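Putative glutaryl-CoA dehydrogenase (Thermus thermophilus, PDB 2EBA) belongs to the acyl-CoA dehydrogenase family of flavoproteins and carries flavin-adenine dinucleotide in a tetramer of like chains. Local coordinates at residues N158-W163 and T212-L217; T191-F196 and E218-P223. One frame throughout, in Å; residues are numbered along the deposited sequence.

Interaction 1 is a regular antiparallel ladder whose far end, at Trp163, reaches the flavin; interaction 2 is an irregular meeting of a turn with a chain corner, its Phe196 side chain about 12 Å from a bound FAD. The two adjoin in one sheet, where strand 220-223 is a neighbour of strand 154-165, and their centres lie 12 Å apart. Strand 212-217 runs straight into the corner at Glu218 and Glu219, and Asn158 OD1 takes a probable hydrogen bond from Glu219 N at 2.6 Å. On the buried side Phe196 packs on both leucines of interaction 1, Leu215 and Leu217, with Phe196 CD1 3.6 Å from Leu217 CG.

Interaction 1 (N158-W163 and T212-L217); sequences NGTKMW and TSELVL. With FAD (flavin-adenine dinucleotide), chain I.
Met162 and Glu214 meet on one face of an antiparallel ladder, near the end that leads to the flavin. Glu214 CB lies 3.7 Å from Met162 SD; with CG anti to the backbone N (chi1 179°), the extended chain passes obliquely over Met162. CG packs against the same sulfur at 3.6 Å and also comes near Lys161 O; at the tip OE2 remains beside the sulfur, while OE1 forms a salt bridge with Arg199. Beyond its sulfur, Met162 bends back to set CE 3.4 Å above the centre of the Trp163 ring. This is the beta-sheet middle domain of the acyl-CoA dehydrogenase fold, and Trp163 belongs to its FAD pocket: its CB lies 3.4 Å from C9A of the flavin, while Thr212 CG2 approaches the edge of the indole. Four backbone bonds join the strands at two hydrogen-bonded pairs, Gly159 with Leu217 and Lys161 with Leu215. Gly159 N donates to Leu217 O at 3.1 Å. On the other face Lys161 CB rests 3.9 Å from Leu215 CB, and its chain then bends at chi2 (-59°) and carries NZ away to a salt bridge with Glu133.

Interaction 2 (T191-F196 and E218-P223); sequences TDTPGF and EEVRVP
Val220 fits its two methyl groups against the type II turn from Thr193 to Phe196, each branch meeting a different part of it. CG1, anti to the backbone N (chi1 172°), approaches Thr193 OG1 at 3.3 Å, the two side chains crossing at about a right angle. CG2 stands beside the backbone N and meets the carbonyl of Gly195, 3.2 Å from its oxygen. Val220 CG2 also lies 4.0 Å from Phe196 CB, at the edge of the Phe196 ring and near its plane. Thr193 OG1 also gives a weak hydrogen bond to Pro194 O. Gly195, at positive phi, brings its CA to 3.2 Å from Glu218 O in a CA-H...O contact. The polar link is one short bond: Glu218 N donates to Gly195 O at 2.6 Å, nearly straight (169°), with the donor tilted from the carbonyl plane. Glu218 CB lies alongside that same oxygen. Glu219 and Val220 both face Leu157 in a G1 beta bulge, where strand 220-223 joins strand 154-165. Inward, Phe196 and Val220 share Val189 of strand 184-190, and the phenyl ring continues onto strands 172-178 and 212-217.

Interaction 1 (N158-W163 and T212-L217)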
ATOM      1  N   ASN A 158      26.399  -4.718 -36.646  1.00 28.85           N
ATOM      2  CA  ASN A 158      25.146  -4.163 -37.159  1.00 28.32           C
ATOM      3  C   ASN A 158      24.062  -4.308 -36.097  1.00 27.60           C
ATOM      4  O   ASN A 158      23.779  -5.408 -35.632  1.00 27.67           O
ATOM      5  CB  ASN A 158      24.687  -4.896 -38.430  1.00 29.00           C
ATOM      6  CG  ASN A 158      25.417  -4.434 -39.682  1.00 28.98           C
ATOM      7  OD1 ASN A 158      25.220  -3.311 -40.153  1.00 29.94           O
ATOM      8  ND2 ASN A 158      26.263  -5.301 -40.225  1.00 28.43           N
ATOM      9  N   GLY A 159      23.452  -3.191 -35.719  1.00 26.58           N
ATOM     10  CA  GLY A 159      22.398  -3.231 -34.728  1.00 25.33           C
ATOM     11  C   GLY A 159      22.040  -1.852 -34.231  1.00 24.78           C
ATOM     12  O   GLY A 159      22.566  -0.848 -34.703  1.00 25.63           O
ATOM     13  N   THR A 160      21.143  -1.798 -33.264  1.00 24.12           N
ATOM     14  CA  THR A 160      20.729  -0.528 -32.700  1.00 24.11           C
ATOM     15  C   THR A 160      20.617  -0.607 -31.173  1.00 23.53           C
ATOM     16  O   THR A 160      20.281  -1.650 -30.616  1.00 23.17           O
ATOM     17  CB  THR A 160      19.374  -0.092 -33.291  1.00 24.11           C
ATOM     18  OG1 THR A 160      19.559   0.298 -34.656  1.00 25.62           O
ATOM     19  CG2 THR A 160      18.791   1.066 -32.506  1.00 24.56           C
ATOM     20  N   LYS A 161      20.922   0.499 -30.504  1.00 22.87           N
ATOM     21  CA  LYS A 161      20.833   0.566 -29.054  1.00 21.84           C
ATOM     22  C   LYS A 161      19.975   1.769 -28.698  1.00 20.44           C
ATOM     23  O   LYS A 161      20.080   2.832 -29.316  1.00 21.17           O
ATOM     24  CB  LYS A 161      22.235   0.694 -28.436  1.00 22.13           C
ATOM     25  CG  LYS A 161      23.151  -0.494 -28.720  1.00 21.93           C
ATOM     26  CD  LYS A 161      22.561  -1.807 -28.194  1.00 23.79           C
ATOM     27  CE  LYS A 161      23.517  -2.982 -28.416  1.00 24.44           C
ATOM     28  NZ  LYS A 161      22.956  -4.311 -28.012  1.00 24.40           N
ATOM     29  N   MET A 162      19.099   1.598 -27.713  1.00 18.63           N
ATOM     30  CA  MET A 162      18.189   2.669 -27.313  1.00 16.13           C
ATOM     31  C   MET A 162      18.449   3.099 -25.879  1.00 15.93           C
ATOM     32  O   MET A 162      18.805   2.290 -25.022  1.00 16.50           O
ATOM     33  CB  MET A 162      16.727   2.242 -27.444  1.00 12.57           C
ATOM     34  CG  MET A 162      15.897   3.064 -28.438  1.00 12.02           C
ATOM     35  SD  MET A 162      16.334   4.809 -28.509  1.00  6.98           S
ATOM     36  CE  MET A 162      15.211   5.483 -27.486  1.00  6.88           C
ATOM     37  N   TRP A 163      18.240   4.386 -25.634  1.00 16.35           N
ATOM     38  CA  TRP A 163      18.407   4.968 -24.316  1.00 17.35           C
ATOM     39  C   TRP A 163      19.823   4.812 -23.774  1.00 17.57           C
ATOM     40  O   TRP A 163      19.983   4.425 -22.646  1.00 15.50           O
ATOM     41  CB  TRP A 163      17.435   4.324 -23.311  1.00 19.18           C
ATOM     42  CG  TRP A 163      15.984   4.226 -23.747  1.00 19.91           C
ATOM     43  CD1 TRP A 163      15.284   3.086 -24.006  1.00 19.43           C
ATOM     44  CD2 TRP A 163      15.087   5.313 -24.003  1.00 19.34           C
ATOM     45  NE1 TRP A 163      14.007   3.392 -24.414  1.00 19.62           N
ATOM     46  CE2 TRP A 163      13.861   4.753 -24.423  1.00 19.02           C
ATOM     47  CE3 TRP A 163      15.200   6.703 -23.921  1.00 20.58           C
ATOM     48  CZ2 TRP A 163      12.760   5.537 -24.762  1.00 19.02           C
ATOM     49  CZ3 TRP A 163      14.101   7.484 -24.260  1.00 19.14           C
ATOM     50  CH2 TRP A 163      12.899   6.896 -24.675  1.00 19.05           C
ATOM     51  N   THR A 212      21.097  11.284 -23.387  1.00 17.68           N
ATOM     52  CA  THR A 212      20.587   9.961 -23.717  1.00 17.48           C
ATOM     53  C   THR A 212      20.507   9.899 -25.224  1.00 19.07           C
ATOM     54  O   THR A 212      19.939  10.784 -25.859  1.00 18.37           O
ATOM     55  CB  THR A 212      19.184   9.756 -23.171  1.00 16.59           C
ATOM     56  OG1 THR A 212      19.096  10.315 -21.854  1.00 12.07           O
ATOM     57  CG2 THR A 212      18.852   8.271 -23.131  1.00 16.30           C
ATOM     58  N   SER A 213      21.055   8.843 -25.806  1.00 20.01           N
ATOM     59  CA  SER A 213      21.073   8.744 -27.249  1.00 20.31           C
ATOM     60  C   SER A 213      20.600   7.411 -27.770  1.00 21.24           C
ATOM     61  O   SER A 213      20.327   6.476 -27.020  1.00 21.67           O
ATOM     62  CB  SER A 213      22.495   8.998 -27.749  1.00 18.41           C
ATOM     63  OG  SER A 213      23.079  10.087 -27.061  1.00 14.53           O
ATOM     64  N   GLU A 214      20.489   7.349 -29.083  1.00 22.22           N
ATOM     65  CA  GLU A 214      20.114   6.131 -29.763  1.00 23.03           C
ATOM     66  C   GLU A 214      21.359   5.827 -30.599  1.00 21.72           C
ATOM     67  O   GLU A 214      21.860   6.697 -31.310  1.00 19.47           O
ATOM     68  CB  GLU A 214      18.910   6.374 -30.659  1.00 24.49           C
ATOM     69  CG  GLU A 214      18.482   5.150 -31.413  1.00 27.86           C
ATOM     70  CD  GLU A 214      17.523   5.478 -32.528  1.00 30.57           C
ATOM     71  OE1 GLU A 214      17.929   6.179 -33.486  1.00 30.10           O
ATOM     72  OE2 GLU A 214      16.358   5.034 -32.441  1.00 34.23           O
ATOM     73  N   LEU A 215      21.883   4.611 -30.488  1.00 21.10           N
ATOM     74  CA  LEU A 215      23.074   4.263 -31.248  1.00 21.50           C
ATOM     75  C   LEU A 215      22.665   3.408 -32.427  1.00 22.51           C
ATOM     76  O   LEU A 215      21.869   2.482 -32.300  1.00 22.64           O
ATOM     77  CB  LEU A 215      24.091   3.503 -30.375  1.00 19.00           C
ATOM     78  CG  LEU A 215      24.475   4.120 -29.025  1.00 16.69           C
ATOM     79  CD1 LEU A 215      25.551   3.277 -28.340  1.00 14.98           C
ATOM     80  CD2 LEU A 215      24.956   5.535 -29.238  1.00 16.72           C
ATOM     81  N   VAL A 216      23.188   3.748 -33.591  1.00 24.31           N
ATOM     82  CA  VAL A 216      22.891   2.991 -34.786  1.00 25.67           C
ATOM     83  C   VAL A 216      24.232   2.578 -35.364  1.00 25.44           C
ATOM     84  O   VAL A 216      25.061   3.425 -35.691  1.00 25.67           O
ATOM     85  CB  VAL A 216      22.112   3.831 -35.825  1.00 26.31           C
ATOM     86  CG1 VAL A 216      21.876   3.014 -37.068  1.00 27.28           C
ATOM     87  CG2 VAL A 216      20.781   4.274 -35.251  1.00 26.70           C
ATOM     88  N   LEU A 217      24.451   1.272 -35.437  1.00 25.13           N
ATOM     89  CA  LEU A 217      25.672   0.732 -35.994  1.00 25.01           C
ATOM     90  C   LEU A 217      25.335   0.093 -37.332  1.00 25.17           C
ATOM     91  O   LEU A 217      24.608  -0.894 -37.404  1.00 24.52           O
ATOM     92  CB  LEU A 217      26.295  -0.301 -35.044  1.00 25.77           C
ATOM     93  CG  LEU A 217      26.911   0.290 -33.771  1.00 24.68           C
ATOM     94  CD1 LEU A 217      25.825   0.456 -32.729  1.00 22.71           C
ATOM     95  CD2 LEU A 217      28.030  -0.613 -33.255  1.00 23.65           C
TER
HETATM   96  PA  FAD I1001      10.580  -3.197 -21.197  1.00 19.11           P
HETATM   97  O1A FAD I1001       9.657  -3.501 -22.358  1.00 23.20           O
HETATM   98  O2A FAD I1001      11.797  -4.050 -20.937  1.00 22.17           O
HETATM   99  O5B FAD I1001       9.659  -3.106 -19.867  1.00 19.05           O
HETATM  100  C5B FAD I1001       8.476  -2.503 -19.780  1.00 21.29           C
HETATM  101  C4B FAD I1001       7.570  -2.854 -18.627  1.00 22.72           C
HETATM  102  O4B FAD I1001       7.476  -4.434 -18.484  1.00 20.09           O
HETATM  103  C3B FAD I1001       8.476  -2.767 -17.283  1.00 19.33           C
HETATM  104  O3B FAD I1001       7.528  -2.590 -16.236  1.00 18.44           O
HETATM  105  C2B FAD I1001       9.036  -4.152 -16.885  1.00 20.11           C
HETATM  106  O2B FAD I1001       9.027  -4.366 -15.525  1.00 19.31           O
HETATM  107  C1B FAD I1001       7.922  -5.026 -17.402  1.00 19.08           C
HETATM  108  N9A FAD I1001       8.572  -6.365 -17.741  1.00 16.95           N
HETATM  109  C8A FAD I1001       9.519  -6.565 -18.644  1.00 19.98           C
HETATM  110  N7A FAD I1001       9.787  -7.913 -18.645  1.00 20.81           N
HETATM  111  C5A FAD I1001       8.979  -8.529 -17.739  1.00 18.20           C
HETATM  112  C6A FAD I1001       8.798  -9.884 -17.304  1.00 17.32           C
HETATM  113  N6A FAD I1001       9.532 -10.889 -17.812  1.00 16.52           N
HETATM  114  N1A FAD I1001       7.859 -10.159 -16.340  1.00 15.54           N
HETATM  115  C2A FAD I1001       7.096  -9.165 -15.793  1.00 15.17           C
HETATM  116  N3A FAD I1001       7.251  -7.861 -16.191  1.00 15.74           N
HETATM  117  C4A FAD I1001       8.176  -7.527 -17.166  1.00 19.13           C
HETATM  118  N1  FAD I1001      20.396   0.919 -21.126  1.00 21.85           N
HETATM  119  C2  FAD I1001      21.726   0.655 -21.356  1.00 21.03           C
HETATM  120  O2  FAD I1001      22.081  -0.471 -21.746  1.00 22.29           O
HETATM  121  N3  FAD I1001      22.664   1.632 -21.161  1.00 20.70           N
HETATM  122  C4  FAD I1001      22.296   2.886 -20.738  1.00 20.59           C
HETATM  123  O4  FAD I1001      23.165   3.766 -20.580  1.00 19.19           O
HETATM  124  C4X FAD I1001      20.936   3.180 -20.500  1.00 21.41           C
HETATM  125  N5  FAD I1001      20.536   4.437 -20.097  1.00 22.71           N
HETATM  126  C5X FAD I1001      19.209   4.738 -19.902  1.00 22.56           C
HETATM  127  C6  FAD I1001      18.830   6.052 -19.523  1.00 21.81           C
HETATM  128  C7  FAD I1001      17.461   6.381 -19.349  1.00 22.04           C
HETATM  129  C7M FAD I1001      17.132   7.807 -18.962  1.00 21.64           C
HETATM  130  C8  FAD I1001      16.457   5.381 -19.542  1.00 22.38           C
HETATM  131  C8M FAD I1001      14.975   5.645 -19.380  1.00 20.99           C
HETATM  132  C9  FAD I1001      16.841   4.080 -19.912  1.00 22.46           C
HETATM  133  C9A FAD I1001      18.216   3.721 -20.106  1.00 22.83           C
HETATM  134  N10 FAD I1001      18.632   2.432 -20.504  1.00 21.96           N
HETATM  135  C10 FAD I1001      19.965   2.159 -20.706  1.00 21.05           C
HETATM  136  C1' FAD I1001      17.671   1.347 -20.751  1.00 21.97           C
HETATM  137  C2' FAD I1001      16.977   0.832 -19.523  1.00 21.02           C
HETATM  138  O2' FAD I1001      17.815  -0.111 -18.875  1.00 21.62           O
HETATM  139  C3' FAD I1001      15.664   0.261 -19.972  1.00 21.36           C
HETATM  140  O3' FAD I1001      14.727   1.333 -20.045  1.00 21.78           O
HETATM  141  C4' FAD I1001      15.098  -0.808 -19.045  1.00 20.83           C
HETATM  142  O4' FAD I1001      15.723  -2.071 -19.296  1.00 20.46           O
HETATM  143  C5' FAD I1001      13.606  -0.966 -19.264  1.00 21.23           C
HETATM  144  O5' FAD I1001      13.368  -1.660 -20.471  1.00 20.02           O
HETATM  145  P   FAD I1001      12.468  -1.092 -21.694  1.00 17.39           P
HETATM  146  O1P FAD I1001      12.378   0.402 -21.660  1.00 15.23           O
HETATM  147  O2P FAD I1001      13.006  -1.712 -22.961  1.00 23.56           O
HETATM  148  O3P FAD I1001      11.009  -1.644 -21.333  1.00 20.32           O

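Interaction 2 (T191-F196 and E218-P223)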
ATOM      1  N   THR A 191      33.547   5.946 -31.359  1.00 22.15           N
ATOM      2  CA  THR A 191      32.317   6.487 -31.901  1.00 22.37           C
ATOM      3  C   THR A 191      32.474   7.190 -33.235  1.00 23.28           C
ATOM      4  O   THR A 191      31.479   7.566 -33.852  1.00 21.94           O
ATOM      5  CB  THR A 191      31.626   7.434 -30.894  1.00 22.23           C
ATOM      6  OG1 THR A 191      32.515   8.499 -30.537  1.00 21.92           O
ATOM      7  CG2 THR A 191      31.213   6.660 -29.639  1.00 20.97           C
ATOM      8  N   ASP A 192      33.711   7.360 -33.694  1.00 24.27           N
ATOM      9  CA  ASP A 192      33.919   8.029 -34.971  1.00 24.21           C
ATOM     10  C   ASP A 192      34.185   7.062 -36.107  1.00 24.55           C
ATOM     11  O   ASP A 192      34.285   7.481 -37.252  1.00 26.52           O
ATOM     12  CB  ASP A 192      35.046   9.054 -34.877  1.00 23.52           C
ATOM     13  CG  ASP A 192      36.370   8.438 -34.502  1.00 24.42           C
ATOM     14  OD1 ASP A 192      37.334   9.205 -34.331  1.00 24.84           O
ATOM     15  OD2 ASP A 192      36.454   7.198 -34.376  1.00 24.31           O
ATOM     16  N   THR A 193      34.288   5.770 -35.805  1.00 24.09           N
ATOM     17  CA  THR A 193      34.520   4.794 -36.860  1.00 23.00           C
ATOM     18  C   THR A 193      33.308   4.853 -37.778  1.00 23.25           C
ATOM     19  O   THR A 193      32.174   4.866 -37.324  1.00 24.44           O
ATOM     20  CB  THR A 193      34.688   3.368 -36.301  1.00 21.52           C
ATOM     21  OG1 THR A 193      33.593   2.544 -36.712  1.00 21.38           O
ATOM     22  CG2 THR A 193      34.748   3.399 -34.805  1.00 20.25           C
ATOM     23  N   PRO A 194      33.536   4.918 -39.089  1.00 23.54           N
ATOM     24  CA  PRO A 194      32.403   4.982 -40.013  1.00 23.76           C
ATOM     25  C   PRO A 194      31.304   3.942 -39.798  1.00 24.06           C
ATOM     26  O   PRO A 194      31.570   2.804 -39.407  1.00 25.58           O
ATOM     27  CB  PRO A 194      33.068   4.887 -41.393  1.00 23.54           C
ATOM     28  CG  PRO A 194      34.480   4.422 -41.109  1.00 23.32           C
ATOM     29  CD  PRO A 194      34.814   5.041 -39.800  1.00 23.09           C
ATOM     30  N   GLY A 195      30.063   4.361 -40.035  1.00 23.44           N
ATOM     31  CA  GLY A 195      28.921   3.478 -39.887  1.00 22.90           C
ATOM     32  C   GLY A 195      28.273   3.550 -38.523  1.00 23.69           C
ATOM     33  O   GLY A 195      27.253   2.916 -38.277  1.00 23.23           O
ATOM     34  N   PHE A 196      28.871   4.332 -37.630  1.00 25.26           N
ATOM     35  CA  PHE A 196      28.379   4.493 -36.263  1.00 26.00           C
ATOM     36  C   PHE A 196      27.719   5.853 -36.058  1.00 26.59           C
ATOM     37  O   PHE A 196      28.378   6.884 -36.159  1.00 25.93           O
ATOM     38  CB  PHE A 196      29.550   4.356 -35.290  1.00 26.75           C
ATOM     39  CG  PHE A 196      29.146   4.304 -33.839  1.00 25.74           C
ATOM     40  CD1 PHE A 196      29.050   3.084 -33.181  1.00 26.06           C
ATOM     41  CD2 PHE A 196      28.891   5.470 -33.128  1.00 25.07           C
ATOM     42  CE1 PHE A 196      28.706   3.019 -31.829  1.00 25.51           C
ATOM     43  CE2 PHE A 196      28.546   5.416 -31.777  1.00 25.55           C
ATOM     44  CZ  PHE A 196      28.455   4.185 -31.125  1.00 24.62           C
ATOM     45  N   GLU A 218      25.870   0.680 -38.392  1.00 26.75           N
ATOM     46  CA  GLU A 218      25.633   0.205 -39.745  1.00 28.56           C
ATOM     47  C   GLU A 218      26.963  -0.257 -40.338  1.00 29.17           C
ATOM     48  O   GLU A 218      27.806   0.565 -40.706  1.00 28.88           O
ATOM     49  CB  GLU A 218      25.048   1.351 -40.571  1.00 30.69           C
ATOM     50  CG  GLU A 218      24.037   0.955 -41.627  1.00 34.42           C
ATOM     51  CD  GLU A 218      23.375   2.176 -42.267  1.00 36.27           C
ATOM     52  OE1 GLU A 218      24.103   3.078 -42.741  1.00 37.15           O
ATOM     53  OE2 GLU A 218      22.124   2.231 -42.299  1.00 36.94           O
ATOM     54  N   GLU A 219      27.150  -1.575 -40.413  1.00 29.48           N
ATOM     55  CA  GLU A 219      28.372  -2.168 -40.960  1.00 29.54           C
ATOM     56  C   GLU A 219      29.621  -1.550 -40.325  1.00 28.42           C
ATOM     57  O   GLU A 219      30.569  -1.202 -41.016  1.00 28.30           O
ATOM     58  CB  GLU A 219      28.412  -1.957 -42.473  1.00 30.24           C
ATOM     59  CG  GLU A 219      28.975  -3.127 -43.258  1.00 33.71           C
ATOM     60  CD  GLU A 219      28.103  -4.374 -43.182  1.00 34.91           C
ATOM     61  OE1 GLU A 219      26.862  -4.250 -43.256  1.00 34.93           O
ATOM     62  OE2 GLU A 219      28.663  -5.486 -43.069  1.00 36.77           O
ATOM     63  N   VAL A 220      29.614  -1.424 -39.003  1.00 26.94           N
ATOM     64  CA  VAL A 220      30.739  -0.829 -38.277  1.00 26.20           C
ATOM     65  C   VAL A 220      31.878  -1.819 -38.117  1.00 25.06           C
ATOM     66  O   VAL A 220      31.688  -2.906 -37.552  1.00 24.05           O
ATOM     67  CB  VAL A 220      30.286  -0.343 -36.875  1.00 25.49           C
ATOM     68  CG1 VAL A 220      31.482   0.083 -36.061  1.00 24.60           C
ATOM     69  CG2 VAL A 220      29.299   0.809 -37.022  1.00 23.69           C
ATOM     70  N   ARG A 221      33.071  -1.476 -38.592  1.00 25.35           N
ATOM     71  CA  ARG A 221      34.163  -2.422 -38.449  1.00 26.44           C
ATOM     72  C   ARG A 221      34.979  -2.135 -37.201  1.00 25.79           C
ATOM     73  O   ARG A 221      35.293  -0.976 -36.859  1.00 26.79           O
ATOM     74  CB  ARG A 221      35.107  -2.428 -39.656  1.00 27.56           C
ATOM     75  CG  ARG A 221      34.559  -1.789 -40.915  1.00 31.40           C
ATOM     76  CD  ARG A 221      34.633  -2.759 -42.103  1.00 33.11           C
ATOM     77  NE  ARG A 221      35.987  -3.243 -42.379  1.00 34.37           N
ATOM     78  CZ  ARG A 221      36.250  -4.443 -42.895  1.00 33.94           C
ATOM     79  NH1 ARG A 221      35.252  -5.273 -43.182  1.00 31.55           N
ATOM     80  NH2 ARG A 221      37.508  -4.812 -43.123  1.00 34.47           N
ATOM     81  N   VAL A 222      35.330  -3.214 -36.519  1.00 24.83           N
ATOM     82  CA  VAL A 222      36.098  -3.120 -35.307  1.00 25.49           C
ATOM     83  C   VAL A 222      37.133  -4.226 -35.269  1.00 25.60           C
ATOM     84  O   VAL A 222      36.800  -5.403 -35.428  1.00 25.29           O
ATOM     85  CB  VAL A 222      35.203  -3.283 -34.064  1.00 25.23           C
ATOM     86  CG1 VAL A 222      35.952  -2.798 -32.832  1.00 24.96           C
ATOM     87  CG2 VAL A 222      33.881  -2.540 -34.259  1.00 26.02           C
ATOM     88  N   PRO A 223      38.407  -3.864 -35.059  1.00 25.22           N
ATOM     89  CA  PRO A 223      39.474  -4.863 -35.000  1.00 25.98           C
ATOM     90  C   PRO A 223      39.269  -5.820 -33.820  1.00 26.21           C
ATOM     91  O   PRO A 223      38.539  -5.507 -32.885  1.00 26.48           O
ATOM     92  CB  PRO A 223      40.728  -4.007 -34.834  1.00 25.64           C
ATOM     93  CG  PRO A 223      40.223  -2.828 -34.063  1.00 25.89           C
ATOM     94  CD  PRO A 223      38.939  -2.515 -34.801  1.00 24.97           C
TER